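Local coordinates for protein phosphoserine aminotransferase (Bacillus alcalophilus, PDB 1W23) that catalyses the reversible, pyridoxal-phosphate-dependent transfer of an amino group between glutamate and 3-phosphohydroxypyruvate, making phosphoserine on the pathway to serine, at residues 238-241 with 242-246; 248-251 with 252-256; 340-343 with 344-347; 347-350 with 351-354. One frame throughout, in Å; residues are numbered along the deposited sequence. Where two conformers were deposited one is given.

Contact 1 of 4, residues 238-241 with 242-246; sequences TPPT and FSIYM. With PLP (pyridoxal-5'-phosphate), chain R.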
loop_
_atom_site.group_PDB
_atom_site.type_symbol
_atom_site.label_atom_id
_atom_site.label_comp_id
_atom_site.label_asym_id
_atom_site.label_seq_id
_atom_site.Cartn_x
_atom_site.Cartn_y
_atom_site.Cartn_z
ATOM N N THR A 238 6.411 4.678 6.475
ATOM C CA THR A 238 5.086 5.310 6.502
ATOM C C THR A 238 4.028 4.286 6.190
ATOM O O THR A 238 4.059 3.693 5.108
ATOM C CB THR A 238 5.024 6.458 5.506
ATOM O OG1 THR A 238 6.136 7.343 5.669
ATOM C CG2 THR A 238 3.740 7.249 5.739
ATOM N N PRO A 239 3.044 4.052 7.058
ATOM C CA PRO A 239 2.009 3.033 6.774
ATOM C C PRO A 239 0.971 3.570 5.794
ATOM O O PRO A 239 0.892 4.778 5.578
ATOM C CB PRO A 239 1.411 2.772 8.132
ATOM C CG PRO A 239 1.590 4.069 8.878
ATOM C CD PRO A 239 2.871 4.661 8.385
ATOM N N PRO A 240 0.155 2.681 5.267
ATOM C CA PRO A 240 -0.999 3.051 4.418
ATOM C C PRO A 240 -2.134 3.535 5.344
ATOM O O PRO A 240 -3.028 2.778 5.722
ATOM C CB PRO A 240 -1.301 1.763 3.668
ATOM C CG PRO A 240 -0.924 0.680 4.643
ATOM C CD PRO A 240 0.303 1.211 5.341
ATOM N N THR A 241 -2.059 4.802 5.740
ATOM C CA THR A 241 -2.879 5.284 6.856
ATOM C C THR A 241 -4.373 5.260 6.526
ATOM O O THR A 241 -5.167 4.871 7.376
ATOM C CB THR A 241 -2.464 6.708 7.276
ATOM O OG1 THR A 241 -2.480 7.549 6.120
ATOM C CG2 THR A 241 -1.099 6.754 7.925
ATOM N N PHE A 242 -4.742 5.647 5.317
ATOM C CA PHE A 242 -6.180 5.651 4.972
ATOM C C PHE A 242 -6.705 4.216 4.898
ATOM O O PHE A 242 -7.835 3.937 5.365
ATOM C CB PHE A 242 -6.476 6.426 3.700
ATOM C CG PHE A 242 -7.980 6.642 3.509
ATOM C CD1 PHE A 242 -8.660 7.525 4.330
ATOM C CD2 PHE A 242 -8.679 5.981 2.541
ATOM C CE1 PHE A 242 -10.010 7.711 4.177
ATOM C CE2 PHE A 242 -10.052 6.174 2.388
ATOM C CZ PHE A 242 -10.729 7.075 3.203
ATOM N N SER A 243 -5.936 3.294 4.365
ATOM C CA SER A 243 -6.380 1.880 4.327
ATOM C C SER A 243 -6.549 1.332 5.738
ATOM O O SER A 243 -7.533 0.581 5.980
ATOM C CB SER A 243 -5.424 1.021 3.517
ATOM O OG SER A 243 -5.408 1.398 2.169
ATOM N N ILE A 244 -5.649 1.633 6.652
ATOM C CA ILE A 244 -5.779 1.144 8.031
ATOM C C ILE A 244 -6.952 1.804 8.727
ATOM O O ILE A 244 -7.697 1.142 9.495
ATOM C CB ILE A 244 -4.434 1.312 8.781
ATOM C CG1 ILE A 244 -3.384 0.365 8.186
ATOM C CG2 ILE A 244 -4.612 1.103 10.271
ATOM C CD1 ILE A 244 -1.939 0.710 8.499
ATOM N N TYR A 245 -7.195 3.085 8.481
ATOM C CA TYR A 245 -8.383 3.763 9.016
ATOM C C TYR A 245 -9.636 3.104 8.484
ATOM O O TYR A 245 -10.593 2.841 9.262
ATOM C CB TYR A 245 -8.284 5.253 8.582
ATOM C CG TYR A 245 -9.603 5.959 8.641
ATOM C CD1 TYR A 245 -10.115 6.492 9.822
ATOM C CD2 TYR A 245 -10.392 6.112 7.502
ATOM C CE1 TYR A 245 -11.337 7.141 9.844
ATOM C CE2 TYR A 245 -11.608 6.723 7.534
ATOM C CZ TYR A 245 -12.081 7.248 8.733
ATOM O OH TYR A 245 -13.323 7.843 8.714
ATOM N N MET A 246 -9.715 2.792 7.185
ATOM C CA MET A 246 -10.918 2.131 6.661
ATOM C C MET A 246 -11.080 0.749 7.257
ATOM O O MET A 246 -12.223 0.326 7.544
ATOM C CB MET A 246 -10.871 2.076 5.132
ATOM C CG MET A 246 -11.134 3.399 4.469
ATOM S SD MET A 246 -12.735 4.107 4.791
ATOM C CE MET A 246 -13.851 2.814 4.360
HETATM N N1 PLP R . 13.148 9.058 1.104
HETATM C C2 PLP R . 12.855 10.383 1.360
HETATM C C2A PLP R . 13.696 11.403 0.640
HETATM C C3 PLP R . 11.828 10.698 2.255
HETATM O O3 PLP R . 11.550 11.957 2.468
HETATM C C4 PLP R . 11.074 9.648 2.805
HETATM C C4A PLP R . 9.860 9.948 3.726
HETATM C C5 PLP R . 11.430 8.326 2.563
HETATM C C6 PLP R . 12.464 8.041 1.699
HETATM C C5A PLP R . 10.787 7.073 3.256
HETATM O O4P PLP R . 9.449 6.900 2.566
HETATM P P PLP R . 8.496 5.694 3.089
HETATM O O1P PLP R . 8.140 6.017 4.515
HETATM O O2P PLP R . 9.299 4.433 2.989
HETATM O O3P PLP R . 7.358 5.767 2.126
#
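Ile244 and Pro240 meet twice, once through the backbone and once through their side chains. The backbone bonds come first: Ile244 N gives its hydrogen to Pro240 O at 3.0 Å, and one step on Tyr245 N bonds to Thr241 O at 2.9 Å. These open helix 241-256, with Pro240 as its N-cap and also the centre of an inverse gamma turn.

The apolar contacts lie beside the first of these bonds. CG1 of Ile244 is anti to its own carbonyl carbon (chi1 -68°), which carries CD1 back over the two prolines. There CD1 stands 3.9 Å from Pro240 CD and 4.0 Å from Pro239 CB, so one methyl packs on both pyrrolidine rings. Tyr46 of helix 44-61 lies against Pro239, Thr241 and Ile244 as well.

Polar side chains reach out of the stretch. Ser243 OG is hydrogen-bonded to Ser201 O, and Tyr245 OH to Glu25. The second subunit comes close too: its Ser201 OG bonds to Pro239 O, and its Phe242 ring stacks on Phe242 of this chain.

Cofactor contacts occupy the far end. Thr238 holds one phosphate oxygen, O1P of PLP, with two donors, N at 2.9 Å and OG1 at 2.7 Å; OG1 is on the same side as the backbone N (chi1 -50°), which lets both reach it. Since Ala76, Ser77, Thr152 and Gln195 of the second subunit bind the same PLP, this is a cofactor site built from both subunits, with Thr238 on the phosphate, as expected of a class-V aminotransferase.

Contact 2 of 4, residues 248-251 with 252-256; sequences RNVL and DWIKD. With MG (magnesium ion), chain D.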
loop_
_atom_site.group_PDB
_atom_site.type_symbol
_atom_site.label_atom_id
_atom_site.label_comp_id
_atom_site.label_asym_id
_atom_site.label_seq_id
_atom_site.Cartn_x
_atom_site.Cartn_y
_atom_site.Cartn_z
ATOM N N ARG A 248 -10.165 -0.129 10.279
ATOM C CA ARG A 248 -10.747 0.130 11.576
ATOM C C ARG A 248 -12.253 0.299 11.444
ATOM O O ARG A 248 -13.030 -0.283 12.224
ATOM C CB ARG A 248 -10.028 1.354 12.191
ATOM C CG ARG A 248 -10.341 1.622 13.674
ATOM C CD ARG A 248 -11.744 2.176 13.998
ATOM N NE ARG A 248 -12.039 3.395 13.203
ATOM C CZ ARG A 248 -11.730 4.601 13.610
ATOM N NH1 ARG A 248 -11.181 4.845 14.799
ATOM N NH2 ARG A 248 -11.978 5.646 12.784
ATOM N N ASN A 249 -12.695 1.166 10.515
ATOM C CA ASN A 249 -14.134 1.396 10.355
ATOM C C ASN A 249 -14.880 0.115 10.027
ATOM O O ASN A 249 -16.010 -0.102 10.568
ATOM C CB ASN A 249 -14.387 2.431 9.268
ATOM C CG ASN A 249 -14.025 3.840 9.640
ATOM O OD1 ASN A 249 -13.455 4.121 10.706
ATOM N ND2 ASN A 249 -14.447 4.765 8.761
ATOM N N VAL A 250 -14.362 -0.742 9.180
ATOM C CA VAL A 250 -15.024 -2.025 8.857
ATOM C C VAL A 250 -15.092 -2.909 10.075
ATOM O O VAL A 250 -16.129 -3.525 10.356
ATOM C CB VAL A 250 -14.311 -2.703 7.670
ATOM C CG1 VAL A 250 -14.872 -4.121 7.479
ATOM C CG2 VAL A 250 -14.494 -1.884 6.409
ATOM N N LEU A 251 -14.000 -2.995 10.840
ATOM C CA LEU A 251 -14.004 -3.827 12.047
ATOM C C LEU A 251 -15.027 -3.312 13.070
ATOM O O LEU A 251 -15.680 -4.110 13.758
ATOM C CB LEU A 251 -12.609 -3.879 12.672
ATOM C CG LEU A 251 -11.510 -4.507 11.821
ATOM C CD1 LEU A 251 -10.152 -4.213 12.444
ATOM C CD2 LEU A 251 -11.737 -5.997 11.724
ATOM N N ASP A 252 -15.181 -2.014 13.198
ATOM C CA ASP A 252 -16.219 -1.449 14.097
ATOM C C ASP A 252 -17.597 -1.939 13.651
ATOM O O ASP A 252 -18.428 -2.272 14.519
ATOM C CB ASP A 252 -16.184 0.069 14.108
ATOM C CG ASP A 252 -15.416 0.722 15.233
ATOM O OD1 ASP A 252 -15.400 0.146 16.342
ATOM O OD2 ASP A 252 -14.866 1.812 14.989
ATOM N N TRP A 253 -17.861 -1.993 12.372
ATOM C CA TRP A 253 -19.150 -2.496 11.861
ATOM C C TRP A 253 -19.301 -3.977 12.155
ATOM O O TRP A 253 -20.384 -4.412 12.611
ATOM C CB TRP A 253 -19.236 -2.186 10.354
ATOM C CG TRP A 253 -20.368 -2.861 9.692
ATOM C CD1 TRP A 253 -21.666 -2.446 9.654
ATOM C CD2 TRP A 253 -20.317 -4.089 8.952
ATOM N NE1 TRP A 253 -22.442 -3.333 8.941
ATOM C CE2 TRP A 253 -21.628 -4.359 8.492
ATOM C CE3 TRP A 253 -19.329 -5.003 8.595
ATOM C CZ2 TRP A 253 -21.965 -5.474 7.727
ATOM C CZ3 TRP A 253 -19.647 -6.110 7.844
ATOM C CH2 TRP A 253 -20.952 -6.334 7.420
ATOM N N ILE A 254 -18.283 -4.807 11.947
ATOM C CA ILE A 254 -18.384 -6.211 12.286
ATOM C C ILE A 254 -18.767 -6.374 13.746
ATOM O O ILE A 254 -19.615 -7.188 14.108
ATOM C CB ILE A 254 -17.103 -6.995 11.925
ATOM C CG1 ILE A 254 -16.795 -6.929 10.416
ATOM C CG2 ILE A 254 -17.215 -8.441 12.380
ATOM C CD1 ILE A 254 -15.456 -7.559 10.034
ATOM N N LYS A 255 -18.064 -5.634 14.618
ATOM C CA LYS A 255 -18.348 -5.710 16.048
ATOM C C LYS A 255 -19.779 -5.285 16.324
ATOM O O LYS A 255 -20.482 -5.961 17.113
ATOM C CB LYS A 255 -17.332 -4.815 16.815
ATOM C CG LYS A 255 -17.631 -4.790 18.324
ATOM C CD LYS A 255 -16.543 -4.110 19.117
ATOM C CE LYS A 255 -16.894 -3.971 20.577
ATOM N NZ LYS A 255 -15.741 -3.399 21.341
ATOM N N ASP A 256 -20.245 -4.186 15.747
ATOM C CA ASP A 256 -21.594 -3.666 16.016
ATOM C C ASP A 256 -22.649 -4.692 15.670
ATOM O O ASP A 256 -23.676 -4.768 16.341
ATOM C CB ASP A 256 -21.792 -2.388 15.205
ATOM C CG ASP A 256 -21.026 -1.168 15.745
ATOM O OD1 ASP A 256 -20.478 -1.255 16.854
ATOM O OD2 ASP A 256 -20.999 -0.169 14.998
HETATM MG MG MG D . -19.384 -0.038 17.961
HETATM O O HOH W 1 -17.750 -1.077 17.145
HETATM O O HOH W 2 -19.342 1.256 16.430
HETATM O O HOH W 3 -19.563 -1.422 19.524
HETATM O O HOH W 4 -18.100 1.120 19.068
#
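Arg248 and Asp252, one helical turn apart, face each other on the polar flank of helix 241-256. Bends at chi2 and chi3 fold the arginine so that its CD comes within 3.3 Å of Asp252 OD2. The charged contact itself is long, 3.7 Å from Arg248 NE to Asp252 OD2, and the oxygen stands far off the plane of the guanidinium, so it is a matter of charge with no N-H aimed at it. The in-plane hydrogens go to Asn249 instead: NE and NH2 of Arg248 both bond side-on to Asn249 OD1, each at 3.0 Å. Arg248 NH1 turns to Gln52, and Asp252 OD2 makes a salt bridge with Arg21 as well.

Around this cluster the packing is close. The segment belongs to an amphipathic alpha-helix, its turns joined by bonds such as Ile254 N to Val250 O at 3.0 Å, and it packs against helices 16-24 and 44-61. Leu251 sits on Leu56 and Leu57, Val250 on Ala18 and Pro15. Ile254 CD1 only just reaches Val250 CG1, 4.3 Å away. Trp253 swings away from the turn before it, with Val250 O at the edge of its ring, and lies on Pro15 and Pro17.

Toward the C-terminal end of the Arg248-Asp252 flank the contact opens to solvent at Asp256. Asp256 OD1 binds a magnesium ion at 2.0 Å, and four waters complete the ligands seen here. One of them, bound to magnesium, also donates to Asp252 OD1 at 2.8 Å and to Asp252 O, while another donates to Asp256 OD2.

Contact 3 of 4, residues 340-343 with 344-347; sequences AVPI and DACI. With MG (magnesium ion), chain E.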
loop_
_atom_site.group_PDB
_atom_site.type_symbol
_atom_site.label_atom_id
_atom_site.label_comp_id
_atom_site.label_asym_id
_atom_site.label_seq_id
_atom_site.Cartn_x
_atom_site.Cartn_y
_atom_site.Cartn_z
ATOM N N ALA A 340 -19.693 -8.114 3.679
ATOM C CA ALA A 340 -20.508 -6.915 3.464
ATOM C C ALA A 340 -21.500 -7.014 2.320
ATOM O O ALA A 340 -22.300 -6.087 2.146
ATOM C CB ALA A 340 -19.626 -5.705 3.286
ATOM N N VAL A 341 -21.498 -8.076 1.546
ATOM C CA VAL A 341 -22.497 -8.200 0.492
ATOM C C VAL A 341 -23.861 -8.372 1.136
ATOM O O VAL A 341 -24.048 -9.297 1.946
ATOM C CB VAL A 341 -22.145 -9.352 -0.474
ATOM C CG1 VAL A 341 -23.264 -9.582 -1.464
ATOM C CG2 VAL A 341 -20.813 -9.094 -1.174
ATOM N N PRO A 342 -24.851 -7.523 0.844
ATOM C CA PRO A 342 -26.146 -7.617 1.547
ATOM C C PRO A 342 -26.944 -8.816 1.099
ATOM O O PRO A 342 -26.875 -9.258 -0.049
ATOM C CB PRO A 342 -26.839 -6.300 1.199
ATOM C CG PRO A 342 -26.307 -6.017 -0.154
ATOM C CD PRO A 342 -24.823 -6.385 -0.113
ATOM N N ILE A 343 -27.787 -9.310 2.012
ATOM C CA ILE A 343 -28.604 -10.478 1.677
ATOM C C ILE A 343 -29.545 -10.142 0.531
ATOM O O ILE A 343 -29.816 -11.058 -0.306
ATOM C CB ILE A 343 -29.305 -11.057 2.902
ATOM C CG1 ILE A 343 -29.878 -12.450 2.585
ATOM C CG2 ILE A 343 -30.424 -10.188 3.433
ATOM C CD1 ILE A 343 -30.147 -13.213 3.842
ATOM N N ASP A 344 -30.061 -8.932 0.363
ATOM C CA ASP A 344 -30.944 -8.660 -0.774
ATOM C C ASP A 344 -30.227 -8.765 -2.123
ATOM O O ASP A 344 -30.928 -9.026 -3.102
ATOM C CB ASP A 344 -31.723 -7.368 -0.622
ATOM C CG ASP A 344 -30.984 -6.086 -0.539
ATOM O OD1 ASP A 344 -29.731 -6.089 -0.603
ATOM O OD2 ASP A 344 -31.669 -5.021 -0.373
ATOM N N ALA A 345 -28.908 -8.635 -2.157
ATOM C CA ALA A 345 -28.214 -8.889 -3.427
ATOM C C ALA A 345 -28.291 -10.377 -3.780
ATOM O O ALA A 345 -28.403 -10.741 -4.954
ATOM C CB ALA A 345 -26.796 -8.403 -3.371
ATOM N N CYS A 346 -28.174 -11.236 -2.760
ATOM C CA CYS A 346 -28.266 -12.666 -2.963
ATOM C C CYS A 346 -29.683 -13.065 -3.384
ATOM O O CYS A 346 -29.836 -13.939 -4.251
ATOM C CB CYS A 346 -27.815 -13.388 -1.690
ATOM S SG CYS A 346 -26.066 -13.091 -1.281
ATOM N N ILE A 347 -30.698 -12.476 -2.745
ATOM C CA ILE A 347 -32.087 -12.713 -3.189
ATOM C C ILE A 347 -32.239 -12.286 -4.626
ATOM O O ILE A 347 -32.877 -13.002 -5.423
ATOM C CB ILE A 347 -33.034 -11.989 -2.240
ATOM C CG1 ILE A 347 -32.955 -12.503 -0.793
ATOM C CG2 ILE A 347 -34.457 -12.017 -2.810
ATOM C CD1 ILE A 347 -33.644 -11.702 0.293
HETATM MG MG MG E . -31.273 -3.158 0.415
HETATM O O HOH W 5 -29.200 -3.679 0.414
HETATM O O HOH W 6 -31.101 -2.352 -1.381
#
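Asp344 bends back over Pro342, and its side chain can be followed atom by atom. CB leaves the first turn of helix 343-359 beside the carbonyl carbon of Ile343. CG then takes the position between the backbone N and the carbonyl carbon (chi1 62°), which turns the carboxylate toward the proline. OD1 comes up to that ring in the conformer modelled here, a touch to be taken with caution because the proline has two, and also accepts a hydrogen from a water at 2.7 Å. OD2 goes to the metal, binding a magnesium ion at 2.1 Å. The water held by OD1 is itself a magnesium ligand, so the carboxylate grips the ion directly with one oxygen and through water with the other.

Next along the turn, Ala345 CB approaches Val341 CG1 at 4.2 Å and, with the same caution, the ring of Pro342, continuing the apolar side of the turn. Ala345 N bonds to Pro342 O at 3.0 Å, but from above the carbonyl plane, and the bond is bent (137° at the hydrogen). The next one, Ile347 N to Ile343 O, is straighter at 165°. Outside the segments, Ile343 and Cys346 pack against helix 259-279, and Ala345 on Phe7.

This is a helix N-terminus with proline at the N-cap, where a partly exposed aspartate in the first turn carries a surface magnesium site.

Contact 4 of 4, residues 347-350 with 351-354; sequences IALR and ELMI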
loop_
_atom_site.group_PDB
_atom_site.type_symbol
_atom_site.label_atom_id
_atom_site.label_comp_id
_atom_site.label_asym_id
_atom_site.label_seq_id
_atom_site.Cartn_x
_atom_site.Cartn_y
_atom_site.Cartn_z
ATOM N N ILE A 347 -30.698 -12.476 -2.745
ATOM C CA ILE A 347 -32.087 -12.713 -3.189
ATOM C C ILE A 347 -32.239 -12.286 -4.626
ATOM O O ILE A 347 -32.877 -13.002 -5.423
ATOM C CB ILE A 347 -33.034 -11.989 -2.240
ATOM C CG1 ILE A 347 -32.955 -12.503 -0.793
ATOM C CG2 ILE A 347 -34.457 -12.017 -2.810
ATOM C CD1 ILE A 347 -33.644 -11.702 0.293
ATOM N N ALA A 348 -31.710 -11.125 -5.027
ATOM C CA ALA A 348 -31.817 -10.647 -6.397
ATOM C C ALA A 348 -31.132 -11.636 -7.369
ATOM O O ALA A 348 -31.650 -11.914 -8.460
ATOM C CB ALA A 348 -31.264 -9.238 -6.544
ATOM N N LEU A 349 -29.952 -12.148 -6.978
ATOM C CA LEU A 349 -29.261 -13.127 -7.811
ATOM C C LEU A 349 -30.105 -14.385 -7.989
ATOM O O LEU A 349 -30.205 -14.909 -9.117
ATOM C CB LEU A 349 -27.874 -13.414 -7.250
ATOM C CG LEU A 349 -27.064 -14.463 -8.031
ATOM C CD1 LEU A 349 -26.822 -14.023 -9.456
ATOM C CD2 LEU A 349 -25.735 -14.719 -7.342
ATOM N N ARG A 350 -30.687 -14.886 -6.911
ATOM C CA ARG A 350 -31.595 -16.047 -7.021
ATOM C C ARG A 350 -32.705 -15.744 -8.028
ATOM O O ARG A 350 -33.009 -16.591 -8.891
ATOM C CB ARG A 350 -32.158 -16.401 -5.651
ATOM C CG ARG A 350 -33.348 -17.329 -5.714
ATOM C CD ARG A 350 -33.756 -17.799 -4.315
ATOM N NE ARG A 350 -34.917 -18.641 -4.261
ATOM C CZ ARG A 350 -34.883 -19.966 -4.386
ATOM N NH1 ARG A 350 -33.735 -20.649 -4.573
ATOM N NH2 ARG A 350 -36.081 -20.572 -4.320
ATOM N N GLU A 351 -33.332 -14.592 -7.947
ATOM C CA GLU A 351 -34.438 -14.272 -8.837
ATOM C C GLU A 351 -33.966 -14.207 -10.295
ATOM O O GLU A 351 -34.633 -14.711 -11.219
ATOM C CB GLU A 351 -35.074 -12.931 -8.365
ATOM C CG GLU A 351 -35.843 -13.158 -7.039
ATOM C CD GLU A 351 -36.378 -11.961 -6.352
ATOM O OE1 GLU A 351 -37.046 -12.065 -5.277
ATOM O OE2 GLU A 351 -36.181 -10.822 -6.860
ATOM N N LEU A 352 -32.798 -13.604 -10.545
ATOM C CA LEU A 352 -32.225 -13.586 -11.884
ATOM C C LEU A 352 -32.016 -14.998 -12.388
ATOM O O LEU A 352 -32.342 -15.328 -13.538
ATOM C CB LEU A 352 -30.884 -12.845 -11.833
ATOM C CG LEU A 352 -30.035 -12.820 -13.104
ATOM C CD1 LEU A 352 -30.349 -11.613 -13.967
ATOM C CD2 LEU A 352 -28.539 -12.676 -12.843
ATOM N N MET A 353 -31.420 -15.830 -11.542
ATOM C CA MET A 353 -31.108 -17.203 -11.923
ATOM C C MET A 353 -32.367 -18.014 -12.246
ATOM O O MET A 353 -32.410 -18.803 -13.222
ATOM C CB MET A 353 -30.284 -17.901 -10.841
ATOM C CG MET A 353 -28.858 -17.361 -10.758
ATOM S SD MET A 353 -27.879 -17.930 -9.370
ATOM C CE MET A 353 -27.496 -19.640 -9.878
ATOM N N ILE A 354 -33.403 -17.869 -11.437
ATOM C CA ILE A 354 -34.653 -18.608 -11.668
ATOM C C ILE A 354 -35.284 -18.146 -12.965
ATOM O O ILE A 354 -35.708 -18.948 -13.795
ATOM C CB ILE A 354 -35.599 -18.474 -10.469
ATOM C CG1 ILE A 354 -35.044 -19.211 -9.256
ATOM C CG2 ILE A 354 -37.016 -18.990 -10.835
ATOM C CD1 ILE A 354 -35.764 -18.929 -7.977
#
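Arg350 O accepts the hydrogen of Ile354 N at 2.9 Å, one of four consecutive i to i+4 bonds that run from Ile347 to Ile354 in helix 343-359. The charged end of Arg350 reaches to the end of helix 259-279: NH1 is hydrogen-bonded to Thr277 and makes a salt bridge with Glu280.

The extended arginine chain is also a surface for packing. Ile354 CD1 sits over the centre of one guanidinium face, 3.7 Å above its plane, and CD1 is also 3.7 Å from Arg350 CG.

On the buried side Leu349 is the meeting point. Its CG is anti to the backbone N (chi1 179°), so the branch runs forward along the helix: CG meets Met353 SD at 3.8 Å, and CD1 meets Leu352 CD2 at 4.0 Å. Phe321 packs on Leu349 and Leu352, and Phe312 on Leu352 and Met353. At the exposed edge, Glu351 lies alongside Ile347, a tentative contact because the isoleucine has two conformers.

Polar and apolar contacts together thus join helix 343-359 to helix 259-279: Arg350 by its bonds to Thr277 and to Glu280 just beyond that helix, Leu349 and Met353 by packing.

Contacts 1 and 2 come first along the chain and share helix 241-256, contact 1 at its N-terminus by the cofactor phosphate and contact 2 farther along, their centres about 15 Å apart. Contacts 3 and 4 follow more than eighty residues later on helix 343-359 and the loop before it, overlap at Ile347, and have centres about 11 Å apart. The two pairs meet where Trp253 CH2 packs on Ala340 CA at 4.0 Å. Contacts 1 and 4 are farthest apart, about 37 Å between centres. In space, the series thus leads from the PLP site at the dimer interface, through the Trp253-Ala340 touch, to the C-terminal helix, where contact 4 alone lies away from the annotated sites.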